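Long-range contacts in putative polyketide biosynthesis enoyl-CoA hydratase homolog pksH (Bacillus subtilis, PDB 3HP0), which catalyses the dehydration of the (S)-3-hydroxy-3-methylglutaryl group tethered to PksL to a 3-methylglutaconyl moiety during bacillaene biosynthesis: residues D123-Q129 against D182-S188; L43-E47 against K95-Y101; Y6-V11 against E38-V42; P149-R153 against D218-A224. All coordinates share one frame; numbering follows the deposited sequence.

Contact 1 of 4, residues D123-Q129 against D182-S188; sequences DIAIADQ and DAFDAES
The carboxylate of D182 takes the backbone of A125 on one oxygen: D182 OD1 receives A125 N at 3.1 Å on the lone pair turned away from OD2, and the bond is almost straight (171°). The same oxygen is also bridged to R154. The F184 ring is met obliquely by the amide of Q129, with Q129 NE2 4.2 Å from F184 CE1. Q129 CG lies 3.7 Å from A186 CB, and the bend at chi2 (-82°) then folds the amide back over A186.

Between these flat groups the two backbones run in the same direction. D182 N returns a bond to A125 O, 2.8 Å long and in the carbonyl plane, while A127 N to A183 O, at 3.4 Å, is weak. Farther on, S188 turns toward the strand and sets its OG 3.4 Å from D128 CB; this buried hydroxyl has no polar partner in the model, whereas D128 is bridged to R108.

Strand 124-127 is one of the two outermost strands of its sheet, hydrogen-bonded along one side to strand 102-107. The loop D182-S188 covers its other side on the way from helix 172-178, on which F184 packs, to helix 190-199, whose L192 touches I126.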
loop_
_atom_site.group_PDB
_atom_site.type_symbol
_atom_site.label_atom_id
_atom_site.label_comp_id
_atom_site.label_asym_id
_atom_site.label_seq_id
_atom_site.Cartn_x
_atom_site.Cartn_y
_atom_site.Cartn_z
ATOM N N ASP A 123 3.788 2.679 9.290
ATOM C CA ASP A 123 4.401 3.674 10.169
ATOM C C ASP A 123 5.827 3.983 9.727
ATOM O O ASP A 123 6.304 5.103 9.899
ATOM C CB ASP A 123 4.466 3.159 11.605
ATOM C CG ASP A 123 3.100 2.992 12.234
ATOM O OD1 ASP A 123 2.358 3.996 12.326
ATOM O OD2 ASP A 123 2.778 1.859 12.648
ATOM N N ILE A 124 6.493 2.963 9.177
ATOM C CA ILE A 124 7.871 3.063 8.720
ATOM C C ILE A 124 8.091 2.281 7.435
ATOM O O ILE A 124 7.729 1.102 7.336
ATOM C CB ILE A 124 8.839 2.512 9.778
ATOM C CG1 ILE A 124 8.706 3.336 11.059
ATOM C CG2 ILE A 124 10.278 2.503 9.229
ATOM C CD1 ILE A 124 9.629 2.901 12.157
ATOM N N ALA A 125 8.707 2.933 6.457
ATOM C CA ALA A 125 8.966 2.294 5.176
ATOM C C ALA A 125 10.456 2.324 4.850
ATOM O O ALA A 125 11.057 3.393 4.773
ATOM C CB ALA A 125 8.169 2.989 4.073
ATOM N N ILE A 126 11.040 1.147 4.663
ATOM C CA ILE A 126 12.462 1.048 4.333
ATOM C C ILE A 126 12.664 0.374 2.971
ATOM O O ILE A 126 11.823 -0.390 2.505
ATOM C CB ILE A 126 13.226 0.237 5.399
ATOM C CG1 ILE A 126 12.805 -1.224 5.338
ATOM C CG2 ILE A 126 12.923 0.780 6.783
ATOM C CD1 ILE A 126 13.543 -2.088 6.305
ATOM N N ALA A 127 13.787 0.650 2.330
ATOM C CA ALA A 127 14.026 0.043 1.030
ATOM C C ALA A 127 15.510 -0.091 0.719
ATOM O O ALA A 127 16.361 0.277 1.533
ATOM C CB ALA A 127 13.333 0.878 -0.051
ATOM N N ASP A 128 15.804 -0.643 -0.458
ATOM C CA ASP A 128 17.176 -0.787 -0.931
ATOM C C ASP A 128 17.308 0.036 -2.213
ATOM O O ASP A 128 16.341 0.657 -2.650
ATOM C CB ASP A 128 17.534 -2.254 -1.196
ATOM C CG ASP A 128 16.689 -2.886 -2.285
ATOM O OD1 ASP A 128 16.340 -2.188 -3.260
ATOM O OD2 ASP A 128 16.392 -4.094 -2.173
ATOM N N GLN A 129 18.501 0.036 -2.801
ATOM C CA GLN A 129 18.804 0.786 -4.026
ATOM C C GLN A 129 17.842 0.504 -5.179
ATOM O O GLN A 129 17.638 1.335 -6.062
ATOM C CB GLN A 129 20.209 0.431 -4.517
ATOM C CG GLN A 129 21.229 0.206 -3.438
ATOM C CD GLN A 129 21.818 1.496 -2.927
ATOM O OE1 GLN A 129 22.284 2.325 -3.711
ATOM N NE2 GLN A 129 21.816 1.673 -1.610
ATOM N N ASP A 182 11.423 6.187 4.846
ATOM C CA ASP A 182 12.318 6.590 5.922
ATOM C C ASP A 182 13.461 5.590 5.772
ATOM O O ASP A 182 13.231 4.388 5.820
ATOM C CB ASP A 182 11.641 6.389 7.296
ATOM C CG ASP A 182 10.182 6.799 7.304
ATOM O OD1 ASP A 182 9.309 5.978 6.938
ATOM O OD2 ASP A 182 9.872 7.954 7.677
ATOM N N ALA A 183 14.678 6.054 5.551
ATOM C CA ALA A 183 15.823 5.131 5.422
ATOM C C ALA A 183 15.744 4.056 4.325
ATOM O O ALA A 183 14.720 3.423 4.091
ATOM C CB ALA A 183 16.082 4.452 6.741
ATOM N N PHE A 184 16.875 3.842 3.678
ATOM C CA PHE A 184 16.999 2.861 2.623
ATOM C C PHE A 184 18.484 2.530 2.546
ATOM O O PHE A 184 19.321 3.320 2.987
ATOM C CB PHE A 184 16.481 3.436 1.296
ATOM C CG PHE A 184 17.415 4.422 0.658
ATOM C CD1 PHE A 184 18.373 3.991 -0.262
ATOM C CD2 PHE A 184 17.317 5.789 0.943
ATOM C CE1 PHE A 184 19.229 4.893 -0.866
ATOM C CE2 PHE A 184 18.177 6.703 0.336
ATOM C CZ PHE A 184 19.124 6.254 -0.580
ATOM N N ASP A 185 18.807 1.367 1.993
ATOM C CA ASP A 185 20.200 0.960 1.890
ATOM C C ASP A 185 20.351 -0.287 1.030
ATOM O O ASP A 185 19.408 -1.067 0.888
ATOM C CB ASP A 185 20.751 0.702 3.298
ATOM C CG ASP A 185 22.263 0.529 3.320
ATOM O OD1 ASP A 185 22.776 -0.510 2.828
ATOM O OD2 ASP A 185 22.942 1.449 3.833
ATOM N N ALA A 186 21.537 -0.483 0.462
ATOM C CA ALA A 186 21.766 -1.664 -0.364
ATOM C C ALA A 186 21.525 -2.921 0.470
ATOM O O ALA A 186 21.055 -3.936 -0.042
ATOM C CB ALA A 186 23.173 -1.662 -0.910
ATOM N N GLU A 187 21.841 -2.837 1.759
ATOM C CA GLU A 187 21.639 -3.954 2.664
ATOM C C GLU A 187 20.357 -3.767 3.481
ATOM O O GLU A 187 20.397 -3.545 4.691
ATOM C CB GLU A 187 22.827 -4.096 3.613
ATOM C CG GLU A 187 24.087 -4.556 2.911
ATOM C CD GLU A 187 25.270 -4.651 3.855
ATOM O OE1 GLU A 187 25.642 -3.606 4.437
ATOM O OE2 GLU A 187 25.822 -5.768 4.013
ATOM N N SER A 188 19.219 -3.852 2.805
ATOM C CA SER A 188 17.945 -3.706 3.466
ATOM C C SER A 188 17.502 -5.078 3.948
ATOM O O SER A 188 16.786 -5.809 3.266
ATOM C CB SER A 188 16.900 -3.127 2.518
ATOM O OG SER A 188 16.593 -4.065 1.505
#

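Contact 2 of 4, residues L43-E47 against K95-Y101; sequences LNQCE and KLQTGPY
L43, C46 and E47 of helix 34-48 pack against L96, P100 and Y101 in a mainly apolar contact between one helix and the last turn and exit of another, helix 87-98, beside the central mixed sheet. The two leucines cross at about a right angle and are tightly apposed, L43 CD1 lying 3.3 Å from L96 CD1. L43 also crosses the end of the tyrosine, its CB 3.6 Å from Y101 OH.

The Y101 ring is fixed from several directions. The carbonyl carbon of G99 sits over the centre of one face, C46 O lies at the edge in the ring plane, and C46 CB comes within 3.8 Å of Y101 CE2. With CG wedged between the backbone N and the carbonyl carbon (chi1 37°), the phenol is directed at helix 34-48, where a water joins the polar atoms. It lies 2.6 Å from Y101 OH, donates to L43 O at 2.6 Å, and reaches E47 OE1 only weakly at 3.4 Å.

E47 bends at chi2 (65°), bringing its carboxylate across the ring of P100, with E47 OE1 3.5 Å from P100 CD. P100 centres an inverse gamma turn, and K204 binds both P100 O and C46 O. Helices 34-48 and 87-98 each precede a parallel strand, 53-57 and 102-107; the contact thus unites the helices of two successive beta-alpha-beta crossovers in the crotonase fold.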
loop_
_atom_site.group_PDB
_atom_site.type_symbol
_atom_site.label_atom_id
_atom_site.label_comp_id
_atom_site.label_asym_id
_atom_site.label_seq_id
_atom_site.Cartn_x
_atom_site.Cartn_y
_atom_site.Cartn_z
ATOM N N LEU A 43 -3.878 -9.012 11.163
ATOM C CA LEU A 43 -3.752 -7.839 12.009
ATOM C C LEU A 43 -4.577 -7.958 13.282
ATOM O O LEU A 43 -4.198 -7.415 14.320
ATOM C CB LEU A 43 -4.133 -6.572 11.240
ATOM C CG LEU A 43 -3.131 -6.141 10.166
ATOM C CD1 LEU A 43 -3.546 -4.797 9.598
ATOM C CD2 LEU A 43 -1.725 -6.051 10.769
ATOM N N ASN A 44 -5.707 -8.655 13.206
ATOM C CA ASN A 44 -6.537 -8.861 14.390
ATOM C C ASN A 44 -5.796 -9.745 15.386
ATOM O O ASN A 44 -5.928 -9.570 16.595
ATOM C CB ASN A 44 -7.870 -9.504 14.023
ATOM C CG ASN A 44 -8.915 -8.479 13.657
ATOM O OD1 ASN A 44 -9.134 -7.523 14.405
ATOM N ND2 ASN A 44 -9.572 -8.665 12.514
ATOM N N GLN A 45 -5.021 -10.697 14.882
ATOM C CA GLN A 45 -4.251 -11.559 15.769
ATOM C C GLN A 45 -3.193 -10.704 16.466
ATOM O O GLN A 45 -2.890 -10.910 17.638
ATOM C CB GLN A 45 -3.563 -12.678 14.984
ATOM C CG GLN A 45 -4.515 -13.680 14.357
ATOM C CD GLN A 45 -3.796 -14.769 13.580
ATOM O OE1 GLN A 45 -4.424 -15.662 13.009
ATOM N NE2 GLN A 45 -2.473 -14.699 13.554
ATOM N N CYS A 46 -2.636 -9.742 15.737
ATOM C CA CYS A 46 -1.618 -8.860 16.286
ATOM C C CYS A 46 -2.219 -7.790 17.204
ATOM O O CYS A 46 -1.502 -7.128 17.948
ATOM C CB CYS A 46 -0.846 -8.176 15.153
ATOM S SG CYS A 46 0.008 -9.295 14.033
ATOM N N GLU A 47 -3.536 -7.629 17.144
ATOM C CA GLU A 47 -4.252 -6.645 17.947
ATOM C C GLU A 47 -4.109 -6.808 19.468
ATOM O O GLU A 47 -3.843 -5.843 20.188
ATOM C CB GLU A 47 -5.738 -6.674 17.557
ATOM C CG GLU A 47 -6.694 -5.942 18.498
ATOM C CD GLU A 47 -6.464 -4.448 18.546
ATOM O OE1 GLU A 47 -6.510 -3.803 17.471
ATOM O OE2 GLU A 47 -6.258 -3.917 19.661
ATOM N N LYS A 95 -5.740 0.726 9.199
ATOM C CA LYS A 95 -5.401 -0.116 10.340
ATOM C C LYS A 95 -3.882 -0.071 10.554
ATOM O O LYS A 95 -3.401 0.062 11.685
ATOM C CB LYS A 95 -5.851 -1.556 10.067
ATOM C CG LYS A 95 -6.194 -2.381 11.293
ATOM C CD LYS A 95 -7.510 -1.913 11.899
ATOM C CE LYS A 95 -8.188 -3.023 12.704
ATOM N NZ LYS A 95 -9.556 -2.631 13.190
ATOM N N LEU A 96 -3.136 -0.188 9.458
ATOM C CA LEU A 96 -1.685 -0.146 9.515
ATOM C C LEU A 96 -1.219 1.108 10.226
ATOM O O LEU A 96 -0.234 1.075 10.958
ATOM C CB LEU A 96 -1.097 -0.175 8.105
ATOM C CG LEU A 96 -0.783 -1.507 7.421
ATOM C CD1 LEU A 96 -1.386 -2.690 8.151
ATOM C CD2 LEU A 96 -1.288 -1.421 6.002
ATOM N N GLN A 97 -1.925 2.216 10.013
ATOM C CA GLN A 97 -1.562 3.480 10.657
ATOM C C GLN A 97 -2.113 3.617 12.075
ATOM O O GLN A 97 -1.627 4.430 12.864
ATOM C CB GLN A 97 -2.124 4.667 9.886
ATOM C CG GLN A 97 -1.673 4.848 8.488
ATOM C CD GLN A 97 -1.928 6.268 8.028
ATOM O OE1 GLN A 97 -3.080 6.703 7.919
ATOM N NE2 GLN A 97 -0.853 7.007 7.772
ATOM N N THR A 98 -3.126 2.828 12.395
ATOM C CA THR A 98 -3.789 2.955 13.681
ATOM C C THR A 98 -3.614 1.847 14.718
ATOM O O THR A 98 -3.726 2.097 15.910
ATOM C CB THR A 98 -5.312 3.158 13.453
ATOM O OG1 THR A 98 -5.518 4.296 12.604
ATOM C CG2 THR A 98 -6.018 3.422 14.766
ATOM N N GLY A 99 -3.345 0.634 14.266
ATOM C CA GLY A 99 -3.215 -0.477 15.185
ATOM C C GLY A 99 -2.176 -0.384 16.285
ATOM O O GLY A 99 -1.212 0.376 16.188
ATOM N N PRO A 100 -2.348 -1.179 17.354
ATOM C CA PRO A 100 -1.424 -1.196 18.491
ATOM C C PRO A 100 -0.141 -1.955 18.146
ATOM O O PRO A 100 0.153 -3.012 18.710
ATOM C CB PRO A 100 -2.239 -1.883 19.578
ATOM C CG PRO A 100 -2.975 -2.937 18.792
ATOM C CD PRO A 100 -3.424 -2.178 17.535
ATOM N N TYR A 101 0.610 -1.399 17.203
ATOM C CA TYR A 101 1.882 -1.958 16.758
ATOM C C TYR A 101 2.479 -1.048 15.702
ATOM O O TYR A 101 1.770 -0.306 15.036
ATOM C CB TYR A 101 1.703 -3.368 16.186
ATOM C CG TYR A 101 0.432 -3.543 15.396
ATOM C CD1 TYR A 101 0.201 -2.795 14.236
ATOM C CD2 TYR A 101 -0.566 -4.417 15.832
ATOM C CE1 TYR A 101 -0.985 -2.903 13.534
ATOM C CE2 TYR A 101 -1.766 -4.536 15.133
ATOM C CZ TYR A 101 -1.970 -3.768 13.983
ATOM O OH TYR A 101 -3.169 -3.834 13.311
HETATM O O HOH W 1 -5.046 -4.996 14.649
#

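Contact 3 of 4, residues Y6-V11 against E38-V42; sequences YQTIKV and ECLQV
At the entrance to the edge strand 9-14, the turn formed by Y6 to I9 wraps its backbone amides around the carboxylate of E38, a buried acidic group projecting from helix 34-48. E38 is extended beyond CG (chi2 171°), which carries the carboxylate across to the turn. E38 OE2 accepts Q7 N at 2.9 Å from above the carboxylate plane, whereas E38 OE1 takes T8 N at 3.1 Å through its syn lone pair (163° at the hydrogen). T8 OG1 and I9 N add weak bonds to the same OE1. With two firm and two weak donors round it, the buried group would be expected to favour its charged form.

Y6 slides past E38 in the opposite direction, and the Q41 amide approaches the edge of the Y6 ring, the two planes 46° apart. Q41 NE2 gives a weak bond to Y6 OH at 3.1 Å. Next to these polar groups, I9 and V42 reach tip to tip, I9 CD1 being 3.7 Å from V42 CG2, and V11 CG2 lies 3.6 Å from that same methyl.

The apolar part continues onto strand 17-22, where F22 meets both I9 and C39 and I20 meets V42; C39 and L40 also touch L92 of helix 87-98.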
loop_
_atom_site.group_PDB
_atom_site.type_symbol
_atom_site.label_atom_id
_atom_site.label_comp_id
_atom_site.label_asym_id
_atom_site.label_seq_id
_atom_site.Cartn_x
_atom_site.Cartn_y
_atom_site.Cartn_z
ATOM N N TYR A 6 -3.908 -19.330 4.520
ATOM C CA TYR A 6 -3.798 -18.239 3.545
ATOM C C TYR A 6 -3.466 -18.569 2.090
ATOM O O TYR A 6 -2.547 -19.340 1.811
ATOM C CB TYR A 6 -2.790 -17.197 4.056
ATOM C CG TYR A 6 -3.015 -16.827 5.506
ATOM C CD1 TYR A 6 -2.010 -17.016 6.462
ATOM C CD2 TYR A 6 -4.256 -16.350 5.940
ATOM C CE1 TYR A 6 -2.237 -16.746 7.818
ATOM C CE2 TYR A 6 -4.496 -16.071 7.294
ATOM C CZ TYR A 6 -3.480 -16.278 8.231
ATOM O OH TYR A 6 -3.696 -16.038 9.572
ATOM N N GLN A 7 -4.210 -17.952 1.171
ATOM C CA GLN A 7 -4.008 -18.134 -0.265
ATOM C C GLN A 7 -3.034 -17.111 -0.856
ATOM O O GLN A 7 -2.415 -17.372 -1.885
ATOM C CB GLN A 7 -5.331 -17.994 -1.030
ATOM C CG GLN A 7 -6.196 -19.230 -1.158
ATOM C CD GLN A 7 -7.025 -19.193 -2.443
ATOM O OE1 GLN A 7 -7.558 -18.146 -2.822
ATOM N NE2 GLN A 7 -7.139 -20.339 -3.113
ATOM N N THR A 8 -2.895 -15.951 -0.222
ATOM C CA THR A 8 -2.028 -14.919 -0.783
ATOM C C THR A 8 -0.824 -14.466 0.031
ATOM O O THR A 8 0.058 -13.778 -0.487
ATOM C CB THR A 8 -2.847 -13.662 -1.121
ATOM O OG1 THR A 8 -3.448 -13.146 0.077
ATOM C CG2 THR A 8 -3.946 -13.995 -2.127
ATOM N N ILE A 9 -0.774 -14.839 1.301
ATOM C CA ILE A 9 0.342 -14.418 2.142
ATOM C C ILE A 9 0.948 -15.521 2.997
ATOM O O ILE A 9 0.292 -16.520 3.308
ATOM C CB ILE A 9 -0.077 -13.279 3.099
ATOM C CG1 ILE A 9 -1.268 -13.726 3.949
ATOM C CG2 ILE A 9 -0.392 -12.025 2.304
ATOM C CD1 ILE A 9 -1.679 -12.741 5.013
ATOM N N LYS A 10 2.211 -15.322 3.370
ATOM C CA LYS A 10 2.919 -16.258 4.229
ATOM C C LYS A 10 3.152 -15.525 5.544
ATOM O O LYS A 10 3.896 -14.548 5.593
ATOM C CB LYS A 10 4.282 -16.642 3.649
ATOM C CG LYS A 10 4.362 -16.799 2.143
ATOM C CD LYS A 10 5.767 -17.247 1.746
ATOM C CE LYS A 10 6.132 -16.821 0.325
ATOM N NZ LYS A 10 5.284 -17.437 -0.743
ATOM N N VAL A 11 2.517 -15.979 6.611
ATOM C CA VAL A 11 2.709 -15.327 7.895
ATOM C C VAL A 11 3.786 -16.065 8.685
ATOM O O VAL A 11 3.919 -17.288 8.595
ATOM C CB VAL A 11 1.394 -15.277 8.699
ATOM C CG1 VAL A 11 1.586 -14.466 9.982
ATOM C CG2 VAL A 11 0.307 -14.655 7.845
ATOM N N GLU A 38 -7.330 -11.691 4.380
ATOM C CA GLU A 38 -6.280 -12.406 5.098
ATOM C C GLU A 38 -5.424 -11.472 5.953
ATOM O O GLU A 38 -4.991 -11.843 7.043
ATOM C CB GLU A 38 -5.393 -13.162 4.107
ATOM C CG GLU A 38 -6.035 -14.420 3.556
ATOM C CD GLU A 38 -5.232 -15.035 2.423
ATOM O OE1 GLU A 38 -3.984 -14.966 2.473
ATOM O OE2 GLU A 38 -5.844 -15.599 1.490
ATOM N N CYS A 39 -5.184 -10.263 5.453
ATOM C CA CYS A 39 -4.389 -9.269 6.169
ATOM C C CYS A 39 -5.140 -8.752 7.387
ATOM O O CYS A 39 -4.585 -8.681 8.486
ATOM C CB CYS A 39 -4.042 -8.095 5.251
ATOM S SG CYS A 39 -2.815 -8.463 3.975
ATOM N N LEU A 40 -6.401 -8.388 7.194
ATOM C CA LEU A 40 -7.214 -7.889 8.296
ATOM C C LEU A 40 -7.256 -8.941 9.391
ATOM O O LEU A 40 -7.269 -8.630 10.580
ATOM C CB LEU A 40 -8.624 -7.588 7.803
ATOM C CG LEU A 40 -8.654 -6.463 6.771
ATOM C CD1 LEU A 40 -10.025 -6.367 6.130
ATOM C CD2 LEU A 40 -8.283 -5.161 7.459
ATOM N N GLN A 41 -7.262 -10.196 8.960
ATOM C CA GLN A 41 -7.301 -11.346 9.847
ATOM C C GLN A 41 -5.988 -11.500 10.616
ATOM O O GLN A 41 -5.985 -11.844 11.799
ATOM C CB GLN A 41 -7.564 -12.594 9.015
ATOM C CG GLN A 41 -7.629 -13.870 9.802
ATOM C CD GLN A 41 -7.686 -15.081 8.897
ATOM O OE1 GLN A 41 -8.506 -15.147 7.976
ATOM N NE2 GLN A 41 -6.815 -16.050 9.153
ATOM N N VAL A 42 -4.873 -11.260 9.936
ATOM C CA VAL A 42 -3.567 -11.353 10.568
ATOM C C VAL A 42 -3.383 -10.187 11.542
ATOM O O VAL A 42 -2.802 -10.350 12.618
ATOM C CB VAL A 42 -2.433 -11.301 9.523
ATOM C CG1 VAL A 42 -1.086 -11.267 10.226
ATOM C CG2 VAL A 42 -2.517 -12.499 8.596
#

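Contact 4 of 4, residues P149-R153 against D218-A224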
loop_
_atom_site.group_PDB
_atom_site.type_symbol
_atom_site.label_atom_id
_atom_site.label_comp_id
_atom_site.label_asym_id
_atom_site.label_seq_id
_atom_site.Cartn_x
_atom_site.Cartn_y
_atom_site.Cartn_z
ATOM N N PRO A 149 -4.475 9.908 -0.229
ATOM C CA PRO A 149 -4.510 10.498 1.120
ATOM C C PRO A 149 -3.333 10.033 1.986
ATOM O O PRO A 149 -2.764 10.808 2.760
ATOM C CB PRO A 149 -5.867 10.053 1.667
ATOM C CG PRO A 149 -6.703 9.905 0.412
ATOM C CD PRO A 149 -5.739 9.217 -0.537
ATOM N N PHE A 150 -2.977 8.763 1.846
ATOM C CA PHE A 150 -1.849 8.192 2.585
ATOM C C PHE A 150 -0.524 8.758 2.033
ATOM O O PHE A 150 0.368 9.137 2.797
ATOM C CB PHE A 150 -1.871 6.664 2.458
ATOM C CG PHE A 150 -3.079 6.016 3.092
ATOM C CD1 PHE A 150 -3.109 5.757 4.464
ATOM C CD2 PHE A 150 -4.205 5.706 2.324
ATOM C CE1 PHE A 150 -4.232 5.204 5.059
ATOM C CE2 PHE A 150 -5.344 5.147 2.915
ATOM C CZ PHE A 150 -5.355 4.897 4.282
ATOM N N LEU A 151 -0.415 8.827 0.706
ATOM C CA LEU A 151 0.785 9.351 0.068
ATOM C C LEU A 151 0.979 10.805 0.473
ATOM O O LEU A 151 2.071 11.215 0.895
ATOM C CB LEU A 151 0.688 9.248 -1.469
ATOM C CG LEU A 151 1.953 9.723 -2.223
ATOM C CD1 LEU A 151 3.171 8.918 -1.755
ATOM C CD2 LEU A 151 1.785 9.564 -3.730
ATOM N N ILE A 152 -0.096 11.576 0.356
ATOM C CA ILE A 152 -0.074 12.987 0.694
ATOM C C ILE A 152 0.333 13.227 2.138
ATOM O O ILE A 152 1.074 14.165 2.430
ATOM C CB ILE A 152 -1.457 13.629 0.420
ATOM C CG1 ILE A 152 -1.663 13.712 -1.097
ATOM C CG2 ILE A 152 -1.574 14.997 1.140
ATOM C CD1 ILE A 152 -2.974 14.340 -1.513
ATOM N N ARG A 153 -0.142 12.385 3.050
ATOM C CA ARG A 153 0.231 12.562 4.447
ATOM C C ARG A 153 1.760 12.445 4.602
ATOM O O ARG A 153 2.353 13.080 5.471
ATOM C CB ARG A 153 -0.462 11.525 5.346
ATOM C CG ARG A 153 0.086 11.559 6.783
ATOM C CD ARG A 153 -0.283 10.341 7.633
ATOM N NE ARG A 153 0.633 10.236 8.774
ATOM C CZ ARG A 153 1.895 9.805 8.691
ATOM N NH1 ARG A 153 2.399 9.419 7.520
ATOM N NH2 ARG A 153 2.667 9.794 9.770
ATOM N N ASP A 218 -4.610 14.082 13.856
ATOM C CA ASP A 218 -4.777 14.243 12.416
ATOM C C ASP A 218 -5.808 13.300 11.774
ATOM O O ASP A 218 -5.572 12.097 11.671
ATOM C CB ASP A 218 -3.401 14.075 11.750
ATOM C CG ASP A 218 -3.488 13.946 10.240
ATOM O OD1 ASP A 218 -4.390 14.569 9.643
ATOM O OD2 ASP A 218 -2.645 13.231 9.648
ATOM N N HIS A 219 -6.934 13.857 11.327
ATOM C CA HIS A 219 -8.008 13.067 10.695
ATOM C C HIS A 219 -7.974 13.105 9.165
ATOM O O HIS A 219 -8.911 12.669 8.503
ATOM C CB HIS A 219 -9.391 13.561 11.155
ATOM C CG HIS A 219 -9.710 13.250 12.583
ATOM N ND1 HIS A 219 -10.974 13.415 13.113
ATOM C CD2 HIS A 219 -8.940 12.779 13.593
ATOM C CE1 HIS A 219 -10.967 13.057 14.385
ATOM N NE2 HIS A 219 -9.745 12.666 14.702
ATOM N N GLN A 220 -6.888 13.638 8.623
ATOM C CA GLN A 220 -6.687 13.776 7.186
ATOM C C GLN A 220 -7.099 12.526 6.405
ATOM O O GLN A 220 -7.898 12.601 5.481
ATOM C CB GLN A 220 -5.216 14.075 6.938
ATOM C CG GLN A 220 -4.871 14.561 5.568
ATOM C CD GLN A 220 -3.410 14.301 5.236
ATOM O OE1 GLN A 220 -2.521 14.547 6.056
ATOM N NE2 GLN A 220 -3.159 13.800 4.026
ATOM N N VAL A 221 -6.543 11.378 6.785
ATOM C CA VAL A 221 -6.842 10.119 6.118
ATOM C C VAL A 221 -8.312 9.706 6.184
ATOM O O VAL A 221 -8.933 9.447 5.146
ATOM C CB VAL A 221 -5.984 8.966 6.689
ATOM C CG1 VAL A 221 -6.467 7.626 6.110
ATOM C CG2 VAL A 221 -4.511 9.193 6.343
ATOM N N SER A 222 -8.865 9.637 7.394
ATOM C CA SER A 222 -10.272 9.255 7.556
ATOM C C SER A 222 -11.239 10.273 6.930
ATOM O O SER A 222 -12.247 9.901 6.334
ATOM C CB SER A 222 -10.607 9.061 9.044
ATOM O OG SER A 222 -10.408 10.255 9.777
ATOM N N ARG A 223 -10.913 11.554 7.051
ATOM C CA ARG A 223 -11.754 12.611 6.511
ATOM C C ARG A 223 -11.921 12.542 4.992
ATOM O O ARG A 223 -12.922 13.003 4.444
ATOM C CB ARG A 223 -11.177 13.974 6.902
ATOM C CG ARG A 223 -11.948 15.149 6.333
ATOM C CD ARG A 223 -11.367 16.480 6.784
ATOM N NE ARG A 223 -11.315 16.594 8.237
ATOM C CZ ARG A 223 -11.069 17.725 8.892
ATOM N NH1 ARG A 223 -10.853 18.853 8.220
ATOM N NH2 ARG A 223 -11.033 17.728 10.221
ATOM N N ALA A 224 -10.940 11.958 4.314
ATOM C CA ALA A 224 -10.965 11.855 2.863
ATOM C C ALA A 224 -11.516 10.535 2.340
ATOM O O ALA A 224 -11.771 10.409 1.146
ATOM C CB ALA A 224 -9.552 12.064 2.319
#
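Q220 stretches across to helix 148-155, its extended chain (chi1 -166°) carrying the amide to R153 and I152 on the opposing turn. Q220 OE1 rests 3.7 Å from R153 CB and Q220 NE2 3.5 Å from I152 CG2. The Q220 amide and R153 guanidinium planes are nearly parallel, 16° apart, although the two side chains cross at about a right angle.

One residue further, a chi1 of 172° turns V221 CG1 to the F150 ring, where that methyl lies 3.5 Å from F150 CE1 and equally close to F150 CZ. The F150 side chain starts away from this helix, yet its ring swings back to meet the valine, and Y90 of helix 87-98 meets the same ring. At the far end the packing is looser: P149 CG and A224 CB are 4.1 Å apart. The two short helical segments run roughly antiparallel, their axes 9.5 Å apart at closest.

R153 extends toward D218, but R153 NE and D218 OD2 remain 4.5 Å apart, beyond a salt bridge. The association therefore rests on van der Waals contact, with at most a mild electrostatic attraction near R153, which is exposed.

Seen together, the four contacts illustrate how one fold varies its chemistry with position. None is wholly core: each joins buried residues to a more exposed margin. Contacts 1 and 3 work on the two outermost strands of the same mixed sheet, the first through a few, partly weak backbone bonds and an aspartate, the second through apolar packing on the strand and a buried carboxylate holding the residues before it. Contacts 2 and 3 share helix 34-48; contact 2 is more apolar, with a bridging water. Contact 4, between helices, relies mainly on side-chain packing. Q97 of contact 2 touches F150, R153 and V221 of contact 4, while D123 of contact 1 packs near Y101 O, where K211 forms a salt bridge with D123 and also hydrogen-bonds Y101 O.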